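Long-range contacts in immunoreactive 84kD antigen PG93 (Porphyromonas gingivalis, PDB 5M11), which serves as an essential bacterial surface component of the type-IX secretion system and binds zinc and calcium ions: residues Ile19-Lys24 against Val35-Leu40; Gly203-Phe208 against Val217-Ser222; Asn478-Val483 against Ala559-Ser564. One frame throughout, in Å; residues are numbered along the deposited sequence.

Interaction 1 (Ile19-Lys24 against Val35-Leu40)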
loop_
_atom_site.group_PDB
_atom_site.type_symbol
_atom_site.label_atom_id
_atom_site.label_comp_id
_atom_site.label_asym_id
_atom_site.label_seq_id
_atom_site.Cartn_x
_atom_site.Cartn_y
_atom_site.Cartn_z
ATOM N N ILE A 19 -11.006 -0.658 -1.490
ATOM C CA ILE A 19 -12.012 -1.429 -0.766
ATOM C C ILE A 19 -12.082 -2.800 -1.487
ATOM O O ILE A 19 -11.402 -3.733 -1.044
ATOM C CB ILE A 19 -13.336 -0.623 -0.622
ATOM C CG1 ILE A 19 -13.211 0.368 0.565
ATOM C CG2 ILE A 19 -14.564 -1.504 -0.442
ATOM C CD1 ILE A 19 -12.756 1.782 0.172
ATOM N N HIS A 20 -12.781 -2.899 -2.626
ATOM C CA HIS A 20 -12.851 -4.105 -3.460
ATOM C C HIS A 20 -13.359 -5.390 -2.630
ATOM O O HIS A 20 -14.510 -5.391 -2.166
ATOM C CB HIS A 20 -11.466 -4.287 -4.179
ATOM C CG HIS A 20 -11.270 -5.486 -5.069
ATOM N ND1 HIS A 20 -12.336 -6.207 -5.584
ATOM C CD2 HIS A 20 -10.115 -6.054 -5.491
ATOM C CE1 HIS A 20 -11.796 -7.191 -6.280
ATOM N NE2 HIS A 20 -10.463 -7.138 -6.254
ATOM N N LYS A 21 -12.516 -6.447 -2.479
ATOM C CA LYS A 21 -12.817 -7.778 -1.927
ATOM C C LYS A 21 -13.174 -7.799 -0.428
ATOM O O LYS A 21 -12.284 -8.000 0.395
ATOM C CB LYS A 21 -11.617 -8.709 -2.195
ATOM C CG LYS A 21 -11.897 -10.203 -2.103
ATOM C CD LYS A 21 -10.585 -10.959 -2.208
ATOM C CE LYS A 21 -10.679 -12.401 -1.793
ATOM N NZ LYS A 21 -9.336 -12.948 -1.460
ATOM N N THR A 22 -14.483 -7.689 -0.087
ATOM C CA THR A 22 -14.994 -7.711 1.302
ATOM C C THR A 22 -14.879 -9.147 1.823
ATOM O O THR A 22 -15.647 -10.026 1.435
ATOM C CB THR A 22 -16.408 -7.102 1.372
ATOM O OG1 THR A 22 -16.290 -5.739 0.988
ATOM C CG2 THR A 22 -17.040 -7.165 2.759
ATOM N N GLU A 23 -13.878 -9.372 2.686
ATOM C CA GLU A 23 -13.544 -10.676 3.233
ATOM C C GLU A 23 -14.181 -10.931 4.611
ATOM O O GLU A 23 -14.176 -12.079 5.059
ATOM C CB GLU A 23 -12.019 -10.818 3.303
ATOM C CG GLU A 23 -11.381 -11.019 1.938
ATOM C CD GLU A 23 -9.920 -10.642 1.789
ATOM O OE1 GLU A 23 -9.518 -9.580 2.319
ATOM O OE2 GLU A 23 -9.198 -11.363 1.061
ATOM N N LYS A 24 -14.729 -9.888 5.270
ATOM C CA LYS A 24 -15.334 -9.980 6.609
ATOM C C LYS A 24 -16.470 -8.970 6.783
ATOM O O LYS A 24 -16.476 -7.934 6.109
ATOM C CB LYS A 24 -14.273 -9.762 7.703
ATOM C CG LYS A 24 -13.693 -11.064 8.243
ATOM C CD LYS A 24 -12.218 -11.182 7.966
ATOM C CE LYS A 24 -11.680 -12.533 8.339
ATOM N NZ LYS A 24 -10.324 -12.724 7.756
ATOM N N VAL A 35 -14.463 -5.610 6.350
ATOM C CA VAL A 35 -13.047 -5.545 5.990
ATOM C C VAL A 35 -12.887 -6.017 4.550
ATOM O O VAL A 35 -13.376 -7.095 4.192
ATOM C CB VAL A 35 -12.154 -6.364 6.970
ATOM C CG1 VAL A 35 -10.685 -6.359 6.541
ATOM C CG2 VAL A 35 -12.313 -5.878 8.407
ATOM N N ALA A 36 -12.188 -5.204 3.741
ATOM C CA ALA A 36 -11.913 -5.496 2.349
ATOM C C ALA A 36 -10.427 -5.259 2.016
ATOM O O ALA A 36 -9.997 -4.116 1.862
ATOM C CB ALA A 36 -12.816 -4.663 1.463
ATOM N N ASN A 37 -9.643 -6.365 1.961
ATOM C CA ASN A 37 -8.206 -6.441 1.636
ATOM C C ASN A 37 -7.305 -5.938 2.764
ATOM O O ASN A 37 -6.086 -5.843 2.585
ATOM C CB ASN A 37 -7.865 -5.716 0.310
ATOM C CG ASN A 37 -8.449 -6.400 -0.908
ATOM O OD1 ASN A 37 -8.201 -7.590 -1.163
ATOM N ND2 ASN A 37 -9.274 -5.675 -1.666
ATOM N N GLY A 38 -7.894 -5.700 3.932
ATOM C CA GLY A 38 -7.183 -5.236 5.125
ATOM C C GLY A 38 -7.646 -3.869 5.571
ATOM O O GLY A 38 -7.194 -3.359 6.601
ATOM N N VAL A 39 -8.557 -3.272 4.778
ATOM C CA VAL A 39 -9.094 -1.942 5.033
ATOM C C VAL A 39 -10.409 -2.093 5.771
ATOM O O VAL A 39 -11.342 -2.701 5.248
ATOM C CB VAL A 39 -9.226 -1.094 3.740
ATOM C CG1 VAL A 39 -9.700 0.326 4.051
ATOM C CG2 VAL A 39 -7.911 -1.067 2.971
ATOM N N LEU A 40 -10.469 -1.559 6.994
ATOM C CA LEU A 40 -11.671 -1.599 7.818
ATOM C C LEU A 40 -12.573 -0.470 7.399
ATOM O O LEU A 40 -12.065 0.602 7.063
ATOM C CB LEU A 40 -11.314 -1.501 9.325
ATOM C CG LEU A 40 -12.495 -1.438 10.310
ATOM C CD1 LEU A 40 -13.105 -2.795 10.530
ATOM C CD2 LEU A 40 -12.082 -0.801 11.618
#

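Interaction 2 (Gly203-Phe208 against Val217-Ser222)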
loop_
_atom_site.group_PDB
_atom_site.type_symbol
_atom_site.label_atom_id
_atom_site.label_comp_id
_atom_site.label_asym_id
_atom_site.label_seq_id
_atom_site.Cartn_x
_atom_site.Cartn_y
_atom_site.Cartn_z
ATOM N N GLY A 203 -27.584 -22.632 20.661
ATOM C CA GLY A 203 -28.546 -22.999 21.695
ATOM C C GLY A 203 -27.919 -23.967 22.671
ATOM O O GLY A 203 -26.775 -23.762 23.110
ATOM N N GLU A 204 -28.627 -25.096 22.908
ATOM C CA GLU A 204 -28.150 -26.166 23.789
ATOM C C GLU A 204 -27.277 -27.222 23.025
ATOM O O GLU A 204 -27.076 -28.323 23.532
ATOM C CB GLU A 204 -29.324 -26.828 24.521
ATOM C CG GLU A 204 -30.112 -25.857 25.389
ATOM C CD GLU A 204 -29.411 -25.189 26.563
ATOM O OE1 GLU A 204 -28.493 -25.806 27.154
ATOM O OE2 GLU A 204 -29.832 -24.067 26.930
ATOM N N ASP A 205 -26.735 -26.878 21.843
ATOM C CA ASP A 205 -25.904 -27.797 21.071
ATOM C C ASP A 205 -24.579 -27.157 20.666
ATOM O O ASP A 205 -24.450 -25.934 20.631
ATOM C CB ASP A 205 -26.626 -28.299 19.801
ATOM C CG ASP A 205 -28.067 -28.707 19.973
ATOM O OD1 ASP A 205 -28.319 -29.718 20.666
ATOM O OD2 ASP A 205 -28.947 -28.026 19.398
ATOM N N ILE A 206 -23.617 -28.007 20.321
ATOM C CA ILE A 206 -22.287 -27.677 19.827
ATOM C C ILE A 206 -22.168 -28.353 18.456
ATOM O O ILE A 206 -22.447 -29.546 18.354
ATOM C CB ILE A 206 -21.153 -28.077 20.846
ATOM C CG1 ILE A 206 -19.762 -28.097 20.213
ATOM C CG2 ILE A 206 -21.399 -29.381 21.597
ATOM C CD1 ILE A 206 -18.997 -26.836 20.413
ATOM N N CYS A 207 -21.831 -27.602 17.402
ATOM C CA CYS A 207 -21.674 -28.185 16.061
ATOM C C CYS A 207 -20.212 -28.254 15.657
ATOM O O CYS A 207 -19.451 -27.297 15.887
ATOM C CB CYS A 207 -22.491 -27.449 15.005
ATOM S SG CYS A 207 -24.280 -27.518 15.271
ATOM N N PHE A 208 -19.854 -29.391 15.020
ATOM C CA PHE A 208 -18.515 -29.709 14.547
ATOM C C PHE A 208 -18.491 -29.921 13.056
ATOM O O PHE A 208 -19.068 -30.882 12.549
ATOM C CB PHE A 208 -17.951 -30.957 15.227
ATOM C CG PHE A 208 -18.003 -30.988 16.731
ATOM C CD1 PHE A 208 -16.926 -30.546 17.486
ATOM C CD2 PHE A 208 -19.077 -31.574 17.391
ATOM C CE1 PHE A 208 -16.934 -30.648 18.875
ATOM C CE2 PHE A 208 -19.081 -31.683 18.785
ATOM C CZ PHE A 208 -18.008 -31.220 19.519
ATOM N N VAL A 217 -23.587 -32.667 15.211
ATOM C CA VAL A 217 -24.271 -31.890 16.234
ATOM C C VAL A 217 -24.269 -32.705 17.541
ATOM O O VAL A 217 -24.369 -33.943 17.520
ATOM C CB VAL A 217 -25.692 -31.449 15.774
ATOM C CG1 VAL A 217 -26.685 -32.617 15.768
ATOM C CG2 VAL A 217 -26.216 -30.307 16.631
ATOM N N ALA A 218 -24.117 -32.016 18.669
ATOM C CA ALA A 218 -24.123 -32.704 19.948
ATOM C C ALA A 218 -24.769 -31.840 21.042
ATOM O O ALA A 218 -24.467 -30.666 21.138
ATOM C CB ALA A 218 -22.695 -33.082 20.333
ATOM N N ALA A 219 -25.667 -32.410 21.849
ATOM C CA ALA A 219 -26.274 -31.700 22.974
ATOM C C ALA A 219 -25.145 -31.345 23.932
ATOM O O ALA A 219 -24.334 -32.226 24.253
ATOM C CB ALA A 219 -27.307 -32.587 23.651
ATOM N N ASN A 220 -25.037 -30.058 24.331
ATOM C CA ASN A 220 -23.958 -29.556 25.191
ATOM C C ASN A 220 -23.912 -30.272 26.569
ATOM O O ASN A 220 -22.876 -30.281 27.226
ATOM C CB ASN A 220 -24.049 -28.025 25.353
ATOM C CG ASN A 220 -25.254 -27.482 26.093
ATOM O OD1 ASN A 220 -26.326 -28.087 26.158
ATOM N ND2 ASN A 220 -25.105 -26.296 26.656
ATOM N N GLN A 221 -25.000 -30.910 26.965
ATOM C CA GLN A 221 -25.079 -31.641 28.224
ATOM C C GLN A 221 -24.611 -33.123 28.079
ATOM O O GLN A 221 -24.557 -33.839 29.073
ATOM C CB GLN A 221 -26.511 -31.562 28.808
ATOM C CG GLN A 221 -27.689 -31.675 27.801
ATOM C CD GLN A 221 -28.183 -30.352 27.206
ATOM O OE1 GLN A 221 -28.430 -30.243 25.993
ATOM N NE2 GLN A 221 -28.355 -29.315 28.033
ATOM N N SER A 222 -24.252 -33.569 26.864
ATOM C CA SER A 222 -23.841 -34.963 26.641
ATOM C C SER A 222 -22.622 -35.094 25.703
ATOM O O SER A 222 -21.825 -36.007 25.892
ATOM C CB SER A 222 -25.002 -35.795 26.091
ATOM O OG SER A 222 -25.140 -35.728 24.675
#

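Interaction 3 (Asn478-Val483 against Ala559-Ser564)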
loop_
_atom_site.group_PDB
_atom_site.type_symbol
_atom_site.label_atom_id
_atom_site.label_comp_id
_atom_site.label_asym_id
_atom_site.label_seq_id
_atom_site.Cartn_x
_atom_site.Cartn_y
_atom_site.Cartn_z
ATOM N N ASN A 478 17.821 16.769 -25.734
ATOM C CA ASN A 478 18.604 16.628 -26.972
ATOM C C ASN A 478 18.262 15.332 -27.768
ATOM O O ASN A 478 18.839 15.088 -28.833
ATOM C CB ASN A 478 20.101 16.657 -26.648
ATOM C CG ASN A 478 20.582 15.490 -25.825
ATOM O OD1 ASN A 478 19.845 14.892 -25.036
ATOM N ND2 ASN A 478 21.840 15.173 -25.963
ATOM N N GLY A 479 17.360 14.510 -27.235
ATOM C CA GLY A 479 16.929 13.280 -27.897
ATOM C C GLY A 479 17.571 11.987 -27.440
ATOM O O GLY A 479 17.124 10.911 -27.847
ATOM N N ASP A 480 18.631 12.076 -26.610
ATOM C CA ASP A 480 19.323 10.910 -26.052
ATOM C C ASP A 480 18.345 10.072 -25.234
ATOM O O ASP A 480 17.475 10.631 -24.552
ATOM C CB ASP A 480 20.505 11.355 -25.166
ATOM C CG ASP A 480 21.714 11.889 -25.900
ATOM O OD1 ASP A 480 21.553 12.374 -27.047
ATOM O OD2 ASP A 480 22.818 11.860 -25.314
ATOM N N LYS A 481 18.462 8.744 -25.316
ATOM C CA LYS A 481 17.568 7.853 -24.582
ATOM C C LYS A 481 18.385 7.020 -23.640
ATOM O O LYS A 481 19.337 6.370 -24.073
ATOM C CB LYS A 481 16.734 6.983 -25.544
ATOM C CG LYS A 481 15.761 7.801 -26.385
ATOM C CD LYS A 481 15.531 7.209 -27.755
ATOM C CE LYS A 481 14.650 8.092 -28.612
ATOM N NZ LYS A 481 15.430 9.125 -29.342
ATOM N N TRP A 482 18.062 7.090 -22.338
ATOM C CA TRP A 482 18.740 6.325 -21.282
ATOM C C TRP A 482 17.838 5.213 -20.853
ATOM O O TRP A 482 16.671 5.462 -20.539
ATOM C CB TRP A 482 19.126 7.207 -20.067
ATOM C CG TRP A 482 20.132 8.296 -20.345
ATOM C CD1 TRP A 482 20.108 9.187 -21.374
ATOM C CD2 TRP A 482 21.244 8.676 -19.513
ATOM N NE1 TRP A 482 21.186 10.039 -21.287
ATOM C CE2 TRP A 482 21.878 9.773 -20.138
ATOM C CE3 TRP A 482 21.785 8.178 -18.315
ATOM C CZ2 TRP A 482 23.020 10.378 -19.612
ATOM C CZ3 TRP A 482 22.912 8.780 -17.793
ATOM C CH2 TRP A 482 23.527 9.862 -18.444
ATOM N N VAL A 483 18.342 3.975 -20.898
ATOM C CA VAL A 483 17.581 2.800 -20.455
ATOM C C VAL A 483 18.457 2.012 -19.479
ATOM O O VAL A 483 19.565 1.656 -19.856
ATOM C CB VAL A 483 17.039 1.880 -21.603
ATOM C CG1 VAL A 483 15.843 1.074 -21.124
ATOM C CG2 VAL A 483 16.648 2.667 -22.847
ATOM N N ALA A 559 23.533 15.478 -21.272
ATOM C CA ALA A 559 23.322 15.739 -22.701
ATOM C C ALA A 559 24.608 15.523 -23.575
ATOM O O ALA A 559 24.507 15.201 -24.773
ATOM C CB ALA A 559 22.807 17.158 -22.882
ATOM N N GLY A 560 25.784 15.677 -22.972
ATOM C CA GLY A 560 27.026 15.512 -23.712
ATOM C C GLY A 560 27.726 14.168 -23.618
ATOM O O GLY A 560 28.834 14.033 -24.149
ATOM N N VAL A 561 27.110 13.167 -22.952
ATOM C CA VAL A 561 27.737 11.857 -22.741
ATOM C C VAL A 561 28.052 11.177 -24.055
ATOM O O VAL A 561 29.168 10.681 -24.187
ATOM C CB VAL A 561 26.990 10.890 -21.780
ATOM C CG1 VAL A 561 27.008 11.409 -20.342
ATOM C CG2 VAL A 561 25.563 10.589 -22.242
ATOM N N LEU A 562 27.121 11.204 -25.042
ATOM C CA LEU A 562 27.341 10.562 -26.352
ATOM C C LEU A 562 28.441 11.258 -27.181
ATOM O O LEU A 562 29.053 10.613 -28.036
ATOM C CB LEU A 562 26.054 10.483 -27.191
ATOM C CG LEU A 562 24.966 9.507 -26.767
ATOM C CD1 LEU A 562 23.834 9.522 -27.770
ATOM C CD2 LEU A 562 25.494 8.091 -26.588
ATOM N N SER A 563 28.674 12.560 -26.918
ATOM C CA SER A 563 29.645 13.404 -27.598
ATOM C C SER A 563 31.006 13.439 -26.894
ATOM O O SER A 563 31.988 13.789 -27.543
ATOM C CB SER A 563 29.100 14.822 -27.705
ATOM O OG SER A 563 29.788 15.540 -28.718
ATOM N N SER A 564 31.074 13.078 -25.594
ATOM C CA SER A 564 32.312 13.112 -24.806
ATOM C C SER A 564 33.305 12.014 -25.181
ATOM O O SER A 564 32.911 10.923 -25.610
ATOM C CB SER A 564 32.027 13.046 -23.306
ATOM O OG SER A 564 31.440 11.821 -22.896
#

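Interaction 1 (Ile19-Lys24 against Val35-Leu40)
E23 and K24 share one partner, V35, in a classic beta bulge, where the outermost strand 22-27 of a four-stranded antiparallel propeller sheet pairs with strand 32-36. The carbonyl oxygen of V35 is shared by both amides of the bulge, E23 N at 2.8 Å and K24 N at 3.3 Å. V35 N returns a bond to K24 O at 3.1 Å, completing the pair. On this face of the sheet K24 CB and V35 CB lie 4.1 Å apart. The lysine chain then bends at its CB-CG bond and carries NZ off to the carbonyl of S66. A36 lies on the other face with T22, whose hydroxyl bonds to Y41. There the methyl CB of A36 packs against CG2 of I19.

Beyond A36 the chain reverses in a type I' turn, A36 to V39, and N37 at its first corner is bonded through both its side chain and its backbone N. Its amide nitrogen ND2 makes a weak bond to I19 O, and the amide plane stands 52° from the imidazole of H20. E23 reaches the turn with CG beside its own backbone N (chi1 -73°) and an extended chain beyond; K21 NZ ties down its other oxygen in a salt bridge at OE2. N37 N donates to E23 OE1 at 3.2 Å, arriving from above the carboxylate plane, 38° out of it.

Interaction 2 (Gly203-Phe208 against Val217-Ser222)
I206 and A218 form the hydrogen-bonded pair near the open end of an antiparallel hairpin in a beta-propeller sheet, where the axes of the short segments 205-208 and 217-219 approach to 4.6 Å. Two backbone bonds tie them, I206 N to A218 O at 2.9 Å and A218 N to I206 O at 3.0 Å.

Packing is close on both faces here. On one, the small CB of A218 is touched by CG2 of I206 and, at 4.2 Å, by CE2 of F208; the methyl lies at the edge of the phenyl ring, near its plane. In the isoleucine CG1 is the branch anti to the backbone N (chi1 164°) and points off to the flank, which puts CG2 on the alanine. On the other face CG2 of V217 touches both the sulfur of C207, 3.7 Å from it, and CB of D205. The carboxylate of D205 has its main partner in R259, a salt bridge through OD1.

The end at E204 is looser and largely exposed. A nearly straight backbone bond, N220 N to E204 O at 2.8 Å with 176° at the hydrogen, ties this end. The neighbouring side chains are polar, with E204 and Q221 exposed to solvent, and E204 OE1 also bonds to a glycerol, probably from the crystallisation liquor.

Within the four-stranded sheet these are the two inner strands: 196-202 flanks one through I201, V202 and L199, and 226-230 flanks the other, where L228 and E226 meet V217.

Interaction 3 (Asn478-Val483 against Ala559-Ser564)
The backbones of N478-V483 and A559-S564 stay apart, their nearest alpha carbons being those of N478 and A559 at 6.4 Å; a turn entering a strand meets an irregular loop, largely through side chains. W482 and V561 reach toward each other from their own segments in the apolar half of the contact, the methyl meeting the indole obliquely: CZ2, on the six-membered ring, lies 3.7 Å from the valine CG2. That methyl is the branch lodged between the backbone N and carbonyl carbon of V561, while CG1 trails slightly farther from the ring.

D480 and L562 also extend toward one another. The carboxylate oxygen OD2 rests on the branch point of the leucine, 3.5 Å from its CG, and the methyl CD1 lies equally near. This is a van der Waals contact of a carboxylate with an aliphatic end; the other oxygen, OD1, is bonded to N501, a bond that would help fix the carboxylate's orientation.

On the solvent side, the N478 amide is folded back over its own turn (chi1 65°). OD1 accepts a weak bond from D480 N at 3.4 Å, and ND2 points across to A559, 2.9 Å from its carbonyl O and 3.8 Å from its CB.

The contact spans two neighbouring propeller sheets. Strand 481-485 is an inner strand between 469-475 and 497-501, and the loop belongs to the next sheet, between its strands 551-555 and 570-575. V544 and M546 of strand 544-548 also cover the W482 indole.

In the fold
The three contacts follow one another along the chain without touching. Interactions 1 and 2 are each formed within a single antiparallel sheet, their centres 33 Å apart, whereas interaction 3 bridges two successive sheets. Interactions 2 and 3 lie on opposite sides of the chain's centre, 78 Å between centres, and interaction 1 is nearer the middle, 13 Å from the chain's centre. Two of them approach metals: the N37 side chain of interaction 1 is about 8 Å from a zinc ion and about 8 Å from the side chain of D315, a zinc ligand, and the side chain of L562 in interaction 3 is about 9 Å from another zinc and about 11 Å from a calcium. Interaction 2 lies away from the metal sites.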